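Local coordinates for protein cellulosomal scaffoldin (Acetivibrio cellulolyticus, PDB 4WI0) that binds a type II cohesin through its terminal X module and calcium-binding dockerin, as part of a scaffoldin that probably also cleaves cellulose, at residues V22-T33 with Y55-Y64; I109-S120 with G135-V145. The protein carries 1 engineered substitution. All blocks are in the same frame, centred on the assembly; numbering follows the deposited sequence.

How the contacts relate
The two contacts sit in different modules of this terminal piece of the scaffoldin, and both segments of contact 1 come earlier in the chain than those of contact 2. Contact 1 pairs strands 27-31 and 53-60 in the middle of the four-stranded antiparallel sheet of the X module. Contact 2 belongs to the dockerin, where helices 106-113 and 139-146 and the small sheet of 118-119 with 136-137 pack together. Their centres are about 25 Å apart and their nearest atoms about 7 Å, without touching. The modules are close neighbours all the same: the Val22 side chain lies about 6 Å from that of the calcium ligand Asn132. Contact 2 faces the cohesin; contact 1 does not touch it.

Contact 1 (V22-T33 with Y55-Y64); sequences VKAGFTVEIVGT and YTVKITKANY
With CG anti to the backbone N (chi1 -167°) and every later bond extended, Lys61 runs straight across the Phe26 ring, which chi1 of -68° has swung beside its own backbone N. Lys61 CD rides over the ring centre in a CH-pi contact, 3.6 Å from Phe26 CE1. The chain then carries NZ onward to give a hydrogen bond to Ala24 O at 2.9 Å, almost in line with that carbonyl, while keeping an off-centre cation-pi contact with Phe26. The rim of the same ring is turned into Tyr64: Phe26 CE1 stands above the middle of the tyrosine face, a T-shaped pair with planes at 72°.

From here the two strands run antiparallel as inner neighbours in the X module's four-stranded sheet. Thr27 with Thr60 and Glu29 with Lys58 are the hydrogen-bonded pairs, and Val31 N adds a last bond to Thr56 O at 3.0 Å. Between them, Val28, Ile30, Val57 and Ile59 put their side chains on one face, where Phe45, Ile47, Leu80 and Met89 help to cover them; Val28 CG1 meets Val57 CG1 at 3.5 Å. At the far end Ile30 CG2 presses on the Tyr55 ring, offset toward the rim and 3.4 Å from Tyr55 CG, with Tyr55 OH held by Ala51 O. Ile30 O takes both the N and OG1 of Thr33, which closes a type II beta turn.

Glu29 and Lys58 lie side by side on the other face, but OE1 of Glu29 and NZ of Lys58 stay 4.4 Å apart, too far for a salt bridge. The chemistry is therefore split: aliphatic and aromatic packing on the face of Val28, water-bridged threonines and loosely matched charges on the other, and Lys61, whose charge is probably eased by the Ala24 carbonyl and the Phe26 ring.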
loop_
_atom_site.group_PDB
_atom_site.type_symbol
_atom_site.label_atom_id
_atom_site.label_comp_id
_atom_site.label_asym_id
_atom_site.label_seq_id
_atom_site.Cartn_x
_atom_site.Cartn_y
_atom_site.Cartn_z
ATOM N N VAL B 22 -9.202 -4.787 -12.910
ATOM C CA VAL B 22 -9.515 -3.536 -12.184
ATOM C C VAL B 22 -10.192 -2.446 -13.022
ATOM O O VAL B 22 -10.837 -1.557 -12.458
ATOM C CB VAL B 22 -8.277 -2.921 -11.491
ATOM C CG1 VAL B 22 -7.658 -3.920 -10.527
ATOM C CG2 VAL B 22 -7.250 -2.432 -12.501
ATOM N N LYS B 23 -10.042 -2.500 -14.347
ATOM C CA LYS B 23 -10.703 -1.527 -15.233
ATOM C C LYS B 23 -12.158 -1.874 -15.542
ATOM O O LYS B 23 -12.945 -0.997 -15.898
ATOM C CB LYS B 23 -9.938 -1.359 -16.538
ATOM C CG LYS B 23 -8.691 -0.513 -16.409
ATOM C CD LYS B 23 -8.023 -0.368 -17.762
ATOM C CE LYS B 23 -6.677 0.320 -17.656
ATOM N NZ LYS B 23 -5.985 0.286 -18.970
ATOM N N ALA B 24 -12.503 -3.147 -15.403
ATOM C CA ALA B 24 -13.856 -3.620 -15.633
ATOM C C ALA B 24 -14.720 -3.408 -14.401
ATOM O O ALA B 24 -14.209 -3.299 -13.284
ATOM C CB ALA B 24 -13.834 -5.096 -15.995
ATOM N N GLY B 25 -16.030 -3.349 -14.621
ATOM C CA GLY B 25 -17.001 -3.405 -13.542
ATOM C C GLY B 25 -17.460 -2.083 -12.960
ATOM O O GLY B 25 -18.222 -2.085 -12.002
ATOM N N PHE B 26 -17.012 -0.958 -13.515
ATOM C CA PHE B 26 -17.540 0.346 -13.106
ATOM C C PHE B 26 -18.903 0.557 -13.772
ATOM O O PHE B 26 -19.038 0.384 -14.988
ATOM C CB PHE B 26 -16.593 1.481 -13.499
ATOM C CG PHE B 26 -15.289 1.487 -12.744
ATOM C CD1 PHE B 26 -15.188 2.103 -11.504
ATOM C CD2 PHE B 26 -14.158 0.892 -13.286
ATOM C CE1 PHE B 26 -13.988 2.109 -10.810
ATOM C CE2 PHE B 26 -12.952 0.891 -12.596
ATOM C CZ PHE B 26 -12.867 1.500 -11.359
ATOM N N THR B 27 -19.911 0.913 -12.972
ATOM C CA THR B 27 -21.253 1.172 -13.481
ATOM C C THR B 27 -21.439 2.671 -13.681
ATOM O O THR B 27 -21.247 3.459 -12.755
ATOM C CB THR B 27 -22.327 0.647 -12.514
ATOM O OG1 THR B 27 -22.105 -0.744 -12.268
ATOM C CG2 THR B 27 -23.715 0.840 -13.082
ATOM N N VAL B 28 -21.812 3.052 -14.900
ATOM C CA VAL B 28 -21.983 4.443 -15.270
ATOM C C VAL B 28 -23.456 4.661 -15.565
ATOM O O VAL B 28 -24.010 4.028 -16.455
ATOM C CB VAL B 28 -21.150 4.798 -16.519
ATOM C CG1 VAL B 28 -21.294 6.271 -16.864
ATOM C CG2 VAL B 28 -19.690 4.450 -16.292
ATOM N N GLU B 29 -24.080 5.550 -14.794
ATOM C CA GLU B 29 -25.510 5.819 -14.876
ATOM C C GLU B 29 -25.710 7.247 -15.352
ATOM O O GLU B 29 -25.007 8.147 -14.899
ATOM C CB GLU B 29 -26.173 5.664 -13.493
ATOM C CG GLU B 29 -27.497 6.422 -13.376
ATOM C CD GLU B 29 -28.252 6.204 -12.077
ATOM O OE1 GLU B 29 -27.631 5.933 -11.019
ATOM O OE2 GLU B 29 -29.490 6.347 -12.130
ATOM N N ILE B 30 -26.680 7.452 -16.240
ATOM C CA ILE B 30 -27.124 8.785 -16.607
ATOM C C ILE B 30 -28.337 9.125 -15.733
ATOM O O ILE B 30 -29.464 8.731 -16.035
ATOM C CB ILE B 30 -27.466 8.884 -18.104
ATOM C CG1 ILE B 30 -26.223 8.543 -18.937
ATOM C CG2 ILE B 30 -27.982 10.284 -18.450
ATOM C CD1 ILE B 30 -26.482 8.450 -20.412
ATOM N N VAL B 31 -28.077 9.841 -14.640
ATOM C CA VAL B 31 -29.096 10.138 -13.632
ATOM C C VAL B 31 -30.252 10.854 -14.318
ATOM O O VAL B 31 -30.027 11.740 -15.143
ATOM C CB VAL B 31 -28.542 11.025 -12.499
ATOM C CG1 VAL B 31 -29.642 11.389 -11.505
ATOM C CG2 VAL B 31 -27.398 10.327 -11.775
ATOM N N GLY B 32 -31.479 10.458 -13.980
ATOM C CA GLY B 32 -32.679 11.008 -14.613
ATOM C C GLY B 32 -33.225 10.084 -15.685
ATOM O O GLY B 32 -34.370 10.215 -16.093
ATOM N N THR B 33 -32.389 9.167 -16.161
ATOM C CA THR B 33 -32.820 8.077 -17.017
ATOM C C THR B 33 -32.630 6.772 -16.243
ATOM O O THR B 33 -32.076 6.754 -15.138
ATOM C CB THR B 33 -31.993 8.016 -18.316
ATOM O OG1 THR B 33 -30.663 7.564 -18.022
ATOM C CG2 THR B 33 -31.914 9.384 -18.991
ATOM N N TYR B 55 -27.334 16.362 -18.044
ATOM C CA TYR B 55 -27.411 15.327 -17.023
ATOM C C TYR B 55 -26.247 15.358 -16.051
ATOM O O TYR B 55 -25.167 15.872 -16.348
ATOM C CB TYR B 55 -27.399 13.928 -17.671
ATOM C CG TYR B 55 -28.479 13.680 -18.692
ATOM C CD1 TYR B 55 -29.767 13.317 -18.305
ATOM C CD2 TYR B 55 -28.210 13.791 -20.054
ATOM C CE1 TYR B 55 -30.762 13.084 -19.246
ATOM C CE2 TYR B 55 -29.199 13.562 -21.004
ATOM C CZ TYR B 55 -30.469 13.205 -20.597
ATOM O OH TYR B 55 -31.444 12.978 -21.538
ATOM N N THR B 56 -26.487 14.768 -14.888
ATOM C CA THR B 56 -25.427 14.343 -14.001
ATOM C C THR B 56 -25.121 12.890 -14.343
ATOM O O THR B 56 -26.038 12.091 -14.485
ATOM C CB THR B 56 -25.863 14.460 -12.534
ATOM O OG1 THR B 56 -26.187 15.825 -12.259
ATOM C CG2 THR B 56 -24.752 14.010 -11.599
ATOM N N VAL B 57 -23.842 12.558 -14.503
ATOM C CA VAL B 57 -23.424 11.171 -14.716
ATOM C C VAL B 57 -22.801 10.641 -13.425
ATOM O O VAL B 57 -21.931 11.296 -12.854
ATOM C CB VAL B 57 -22.435 11.064 -15.893
ATOM C CG1 VAL B 57 -21.952 9.634 -16.071
ATOM C CG2 VAL B 57 -23.114 11.538 -17.177
ATOM N N LYS B 58 -23.264 9.475 -12.963
ATOM C CA LYS B 58 -22.809 8.905 -11.695
ATOM C C LYS B 58 -22.059 7.599 -11.931
ATOM O O LYS B 58 -22.524 6.735 -12.678
ATOM C CB LYS B 58 -23.976 8.666 -10.737
ATOM C CG LYS B 58 -23.533 8.147 -9.369
ATOM C CD LYS B 58 -24.521 8.476 -8.258
ATOM C CE LYS B 58 -25.773 7.629 -8.352
ATOM N NZ LYS B 58 -26.689 7.863 -7.204
ATOM N N ILE B 59 -20.902 7.469 -11.289
ATOM C CA ILE B 59 -20.043 6.301 -11.469
ATOM C C ILE B 59 -19.837 5.618 -10.128
ATOM O O ILE B 59 -19.437 6.255 -9.154
ATOM C CB ILE B 59 -18.686 6.669 -12.095
ATOM C CG1 ILE B 59 -18.880 7.480 -13.382
ATOM C CG2 ILE B 59 -17.880 5.403 -12.404
ATOM C CD1 ILE B 59 -18.763 8.973 -13.201
ATOM N N THR B 60 -20.108 4.316 -10.088
ATOM C CA THR B 60 -20.036 3.548 -8.853
ATOM C C THR B 60 -19.299 2.224 -9.068
ATOM O O THR B 60 -19.292 1.668 -10.166
ATOM C CB THR B 60 -21.448 3.263 -8.280
ATOM O OG1 THR B 60 -22.193 2.448 -9.186
ATOM C CG2 THR B 60 -22.230 4.561 -8.057
ATOM N N LYS B 61 -18.672 1.739 -8.006
ATOM C CA LYS B 61 -18.093 0.389 -7.979
ATOM C C LYS B 61 -17.816 0.037 -6.534
ATOM O O LYS B 61 -17.405 0.898 -5.757
ATOM C CB LYS B 61 -16.788 0.301 -8.782
ATOM C CG LYS B 61 -16.330 -1.133 -9.036
ATOM C CD LYS B 61 -15.053 -1.197 -9.867
ATOM C CE LYS B 61 -14.516 -2.621 -9.928
ATOM N NZ LYS B 61 -13.226 -2.697 -10.667
ATOM N N ALA B 62 -18.054 -1.220 -6.176
ATOM C CA ALA B 62 -17.822 -1.697 -4.819
ATOM C C ALA B 62 -16.408 -1.321 -4.390
ATOM O O ALA B 62 -15.451 -1.511 -5.146
ATOM C CB ALA B 62 -18.024 -3.202 -4.739
ATOM N N ASN B 63 -16.299 -0.776 -3.180
ATOM C CA ASN B 63 -15.026 -0.334 -2.598
ATOM C C ASN B 63 -14.328 0.861 -3.269
ATOM O O ASN B 63 -13.146 1.102 -3.004
ATOM C CB ASN B 63 -14.059 -1.524 -2.439
ATOM C CG ASN B 63 -14.555 -2.550 -1.434
ATOM O OD1 ASN B 63 -15.362 -2.252 -0.558
ATOM N ND2 ASN B 63 -14.053 -3.773 -1.553
ATOM N N TYR B 64 -15.063 1.610 -4.101
ATOM C CA TYR B 64 -14.599 2.867 -4.695
ATOM C C TYR B 64 -15.497 4.012 -4.260
ATOM O O TYR B 64 -16.701 3.825 -4.064
ATOM C CB TYR B 64 -14.631 2.811 -6.222
ATOM C CG TYR B 64 -13.501 2.031 -6.817
ATOM C CD1 TYR B 64 -13.540 0.652 -6.851
ATOM C CD2 TYR B 64 -12.378 2.676 -7.337
ATOM C CE1 TYR B 64 -12.486 -0.083 -7.382
ATOM C CE2 TYR B 64 -11.322 1.952 -7.875
ATOM C CZ TYR B 64 -11.380 0.570 -7.890
ATOM O OH TYR B 64 -10.333 -0.162 -8.434
HETATM O O HOH W 1 -20.220 -1.481 -10.367
HETATM O O HOH W 2 -23.571 4.069 -11.184
HETATM O O HOH W 3 -29.320 14.177 -14.279
#

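Contact 2 (I109-S120 with G135-V145); sequences ILEICKAFNTSS and GAISLEDVMIV. With CA (calcium ion), chain D.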
loop_
_atom_site.group_PDB
_atom_site.type_symbol
_atom_site.label_atom_id
_atom_site.label_comp_id
_atom_site.label_asym_id
_atom_site.label_seq_id
_atom_site.Cartn_x
_atom_site.Cartn_y
_atom_site.Cartn_z
ATOM N N ILE B 109 -8.835 2.239 5.959
ATOM C CA ILE B 109 -7.493 1.678 6.155
ATOM C C ILE B 109 -7.534 0.505 7.127
ATOM O O ILE B 109 -6.940 -0.536 6.862
ATOM C CB ILE B 109 -6.479 2.734 6.659
ATOM C CG1 ILE B 109 -6.233 3.772 5.555
ATOM C CG2 ILE B 109 -5.170 2.059 7.086
ATOM C CD1 ILE B 109 -5.092 4.738 5.805
ATOM N N LEU B 110 -8.228 0.670 8.252
ATOM C CA LEU B 110 -8.302 -0.404 9.244
ATOM C C LEU B 110 -8.988 -1.650 8.691
ATOM O O LEU B 110 -8.630 -2.772 9.056
ATOM C CB LEU B 110 -8.983 0.068 10.529
ATOM C CG LEU B 110 -8.185 1.120 11.296
ATOM C CD1 LEU B 110 -9.027 1.723 12.411
ATOM C CD2 LEU B 110 -6.895 0.527 11.850
ATOM N N GLU B 111 -9.946 -1.455 7.790
ATOM C CA GLU B 111 -10.644 -2.571 7.180
ATOM C C GLU B 111 -9.678 -3.451 6.371
ATOM O O GLU B 111 -9.749 -4.676 6.440
ATOM C CB GLU B 111 -11.788 -2.059 6.295
ATOM C CG GLU B 111 -12.753 -3.130 5.802
ATOM C CD GLU B 111 -13.476 -3.864 6.919
ATOM O OE1 GLU B 111 -13.610 -3.327 8.043
ATOM O OE2 GLU B 111 -13.922 -4.998 6.670
ATOM N N ILE B 112 -8.788 -2.816 5.612
ATOM C CA ILE B 112 -7.766 -3.527 4.836
ATOM C C ILE B 112 -6.762 -4.229 5.766
ATOM O O ILE B 112 -6.351 -5.366 5.517
ATOM C CB ILE B 112 -7.033 -2.565 3.870
ATOM C CG1 ILE B 112 -8.008 -2.062 2.795
ATOM C CG2 ILE B 112 -5.844 -3.251 3.208
ATOM C CD1 ILE B 112 -7.578 -0.782 2.120
ATOM N N CYS B 113 -6.392 -3.549 6.847
ATOM C CA CYS B 113 -5.396 -4.053 7.773
ATOM C C CYS B 113 -5.829 -5.309 8.536
ATOM O O CYS B 113 -4.993 -5.991 9.113
ATOM C CB CYS B 113 -4.974 -2.944 8.739
ATOM S SG CYS B 113 -3.920 -1.705 7.949
ATOM N N LYS B 114 -7.128 -5.611 8.539
ATOM C CA LYS B 114 -7.620 -6.874 9.087
ATOM C C LYS B 114 -6.975 -8.107 8.430
ATOM O O LYS B 114 -6.866 -9.151 9.062
ATOM C CB LYS B 114 -9.141 -6.956 8.965
ATOM C CG LYS B 114 -9.872 -6.024 9.922
ATOM C CD LYS B 114 -11.380 -6.039 9.717
ATOM C CE LYS B 114 -12.036 -4.989 10.609
ATOM N NZ LYS B 114 -13.518 -5.000 10.527
ATOM N N ALA B 115 -6.546 -7.980 7.172
ATOM C CA ALA B 115 -5.871 -9.076 6.479
ATOM C C ALA B 115 -4.502 -8.662 5.941
ATOM O O ALA B 115 -4.078 -9.158 4.900
ATOM C CB ALA B 115 -6.755 -9.585 5.349
ATOM N N PHE B 116 -3.808 -7.777 6.664
ATOM C CA PHE B 116 -2.534 -7.241 6.206
ATOM C C PHE B 116 -1.460 -8.323 6.096
ATOM O O PHE B 116 -1.357 -9.200 6.948
ATOM C CB PHE B 116 -2.027 -6.140 7.129
ATOM C CG PHE B 116 -0.891 -5.341 6.549
ATOM C CD1 PHE B 116 -1.119 -4.435 5.518
ATOM C CD2 PHE B 116 0.409 -5.489 7.028
ATOM C CE1 PHE B 116 -0.076 -3.695 4.976
ATOM C CE2 PHE B 116 1.453 -4.751 6.484
ATOM C CZ PHE B 116 1.208 -3.853 5.458
ATOM N N ASN B 117 -0.657 -8.217 5.043
ATOM C CA ASN B 117 0.413 -9.174 4.753
ATOM C C ASN B 117 -0.101 -10.586 4.482
ATOM O O ASN B 117 0.363 -11.550 5.080
ATOM C CB ASN B 117 1.475 -9.192 5.865
ATOM C CG ASN B 117 2.771 -9.866 5.425
ATOM O OD1 ASN B 117 3.362 -10.678 6.153
ATOM N ND2 ASN B 117 3.222 -9.530 4.233
ATOM N N THR B 118 -1.061 -10.700 3.570
ATOM C CA THR B 118 -1.556 -12.005 3.141
ATOM C C THR B 118 -1.529 -12.082 1.632
ATOM O O THR B 118 -1.503 -11.060 0.957
ATOM C CB THR B 118 -2.999 -12.271 3.624
ATOM O OG1 THR B 118 -3.855 -11.220 3.167
ATOM C CG2 THR B 118 -3.061 -12.351 5.149
ATOM N N SER B 119 -1.509 -13.302 1.108
ATOM C CA SER B 119 -1.677 -13.523 -0.320
ATOM C C SER B 119 -2.915 -14.388 -0.557
ATOM O O SER B 119 -3.480 -14.953 0.379
ATOM C CB SER B 119 -0.420 -14.167 -0.922
ATOM O OG SER B 119 -0.206 -15.444 -0.374
ATOM N N SER B 120 -3.314 -14.500 -1.815
ATOM C CA SER B 120 -4.600 -15.097 -2.185
ATOM C C SER B 120 -4.843 -16.538 -1.708
ATOM O O SER B 120 -6.000 -16.947 -1.575
ATOM C CB SER B 120 -4.808 -14.994 -3.703
ATOM O OG SER B 120 -3.636 -15.351 -4.411
ATOM N N GLY B 135 -3.011 -9.998 -5.999
ATOM C CA GLY B 135 -3.018 -11.282 -5.295
ATOM C C GLY B 135 -2.385 -11.239 -3.917
ATOM O O GLY B 135 -2.056 -12.280 -3.353
ATOM N N ALA B 136 -2.220 -10.032 -3.383
ATOM C CA ALA B 136 -1.662 -9.826 -2.058
ATOM C C ALA B 136 -2.314 -8.606 -1.409
ATOM O O ALA B 136 -2.787 -7.703 -2.099
ATOM C CB ALA B 136 -0.162 -9.626 -2.149
ATOM N N ILE B 137 -2.352 -8.600 -0.087
ATOM C CA ILE B 137 -2.788 -7.427 0.670
ATOM C C ILE B 137 -1.541 -6.956 1.393
ATOM O O ILE B 137 -1.044 -7.637 2.296
ATOM C CB ILE B 137 -3.943 -7.740 1.647
ATOM C CG1 ILE B 137 -5.165 -8.231 0.857
ATOM C CG2 ILE B 137 -4.315 -6.491 2.432
ATOM C CD1 ILE B 137 -6.220 -8.931 1.685
ATOM N N SER B 138 -1.018 -5.817 0.952
ATOM C CA SER B 138 0.290 -5.328 1.382
ATOM C C SER B 138 0.225 -3.814 1.534
ATOM O O SER B 138 -0.858 -3.236 1.451
ATOM C CB SER B 138 1.359 -5.735 0.358
ATOM O OG SER B 138 1.090 -5.210 -0.930
ATOM N N LEU B 139 1.377 -3.177 1.757
ATOM C CA LEU B 139 1.418 -1.719 1.938
ATOM C C LEU B 139 0.929 -0.957 0.697
ATOM O O LEU B 139 0.382 0.136 0.828
ATOM C CB LEU B 139 2.827 -1.249 2.316
ATOM C CG LEU B 139 2.988 0.231 2.691
ATOM C CD1 LEU B 139 1.965 0.661 3.735
ATOM C CD2 LEU B 139 4.397 0.497 3.186
ATOM N N GLU B 140 1.128 -1.527 -0.497
ATOM C CA GLU B 140 0.607 -0.911 -1.727
ATOM C C GLU B 140 -0.883 -0.601 -1.645
ATOM O O GLU B 140 -1.314 0.484 -2.030
ATOM C CB GLU B 140 0.845 -1.810 -2.932
ATOM C CG GLU B 140 2.278 -1.802 -3.378
ATOM C CD GLU B 140 2.534 -2.761 -4.499
ATOM O OE1 GLU B 140 1.904 -2.569 -5.570
ATOM O OE2 GLU B 140 3.372 -3.681 -4.299
ATOM N N ASP B 141 -1.658 -1.568 -1.163
ATOM C CA ASP B 141 -3.109 -1.409 -1.028
ATOM C C ASP B 141 -3.443 -0.283 -0.056
ATOM O O ASP B 141 -4.331 0.527 -0.317
ATOM C CB ASP B 141 -3.741 -2.714 -0.548
ATOM C CG ASP B 141 -3.446 -3.864 -1.486
ATOM O OD1 ASP B 141 -3.977 -3.857 -2.611
ATOM O OD2 ASP B 141 -2.648 -4.750 -1.105
ATOM N N VAL B 142 -2.719 -0.240 1.060
ATOM C CA VAL B 142 -2.905 0.813 2.063
ATOM C C VAL B 142 -2.540 2.199 1.499
ATOM O O VAL B 142 -3.254 3.183 1.745
ATOM C CB VAL B 142 -2.087 0.500 3.346
ATOM C CG1 VAL B 142 -2.025 1.702 4.286
ATOM C CG2 VAL B 142 -2.665 -0.717 4.063
ATOM N N MET B 143 -1.440 2.285 0.743
ATOM C CA MET B 143 -0.997 3.571 0.175
ATOM C C MET B 143 -1.944 4.078 -0.912
ATOM O O MET B 143 -2.065 5.288 -1.107
ATOM C CB MET B 143 0.430 3.489 -0.381
ATOM C CG MET B 143 1.509 3.233 0.664
ATOM S SD MET B 143 1.642 4.495 1.942
ATOM C CE MET B 143 2.236 5.861 0.961
ATOM N N ILE B 144 -2.626 3.165 -1.601
ATOM C CA ILE B 144 -3.661 3.557 -2.563
ATOM C C ILE B 144 -4.755 4.363 -1.859
ATOM O O ILE B 144 -5.195 5.389 -2.360
ATOM C CB ILE B 144 -4.275 2.334 -3.278
ATOM C CG1 ILE B 144 -3.279 1.772 -4.289
ATOM C CG2 ILE B 144 -5.568 2.699 -4.005
ATOM C CD1 ILE B 144 -3.666 0.404 -4.807
ATOM N N VAL B 145 -5.176 3.892 -0.696
ATOM C CA VAL B 145 -6.194 4.585 0.093
ATOM C C VAL B 145 -5.624 5.924 0.564
ATOM O O VAL B 145 -6.291 6.956 0.461
ATOM C CB VAL B 145 -6.667 3.732 1.295
ATOM C CG1 VAL B 145 -7.742 4.460 2.092
ATOM C CG2 VAL B 145 -7.202 2.387 0.823
HETATM CA CA CA D . -2.713 -5.775 -3.451
HETATM O O HOH W 4 -1.183 -14.329 -5.024
HETATM O O HOH W 5 -0.364 -5.237 -3.036
#
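The Ile137 side chain meets Ile112, Ala115 and Thr118. Its CG2 rests on Ile112 CG2 at 3.7 Å, and its CD1 touches both Ala115 CB and Thr118 OG1; the Ile137 and Thr118 side chains lie side by side, pointing the same way. Farther along, Ile112 CD1 slides past Val145 CG2 at 3.4 Å, tighter than usual for two carbons, and Ile109 CG1 touches Val145 CG1. A chi1 of -167° turns the Phe116 ring away from its own N and brings CE1 within 3.5 Å of Ser138 C, just where the second helix starts.

Helices 106-113 and 139-146, those of the dockerin's two calcium loop-helix (F-hand) motifs, are antiparallel, their short segments at 169° with axes 9.9 Å apart. The stretch after the first helix, 118-119, pairs antiparallel with 136-137 of the second calcium loop: Ile137 N bonds to Thr118 O at 2.8 Å, while Asn117 N and Thr118 N both make weak bonds to Ile137 O, a G1 bulge. Thr118 OG1 turns back to Ala115 O, fixing the hydroxyl beside Ile137.

Behind this pairing lies the calcium ion, bound by Ala136 O at 2.4 Å and by both oxygens of Asp141. Ser138, the N-cap, donates its backbone N-H to the anti lone pair of Asp141 OD2, which steadies that carboxylate. Asp130, Asn132 and Asp134 complete the protein ligands, and beyond the helix start a polar side chain of the partner chain takes a hydrogen bond from Leu139 N.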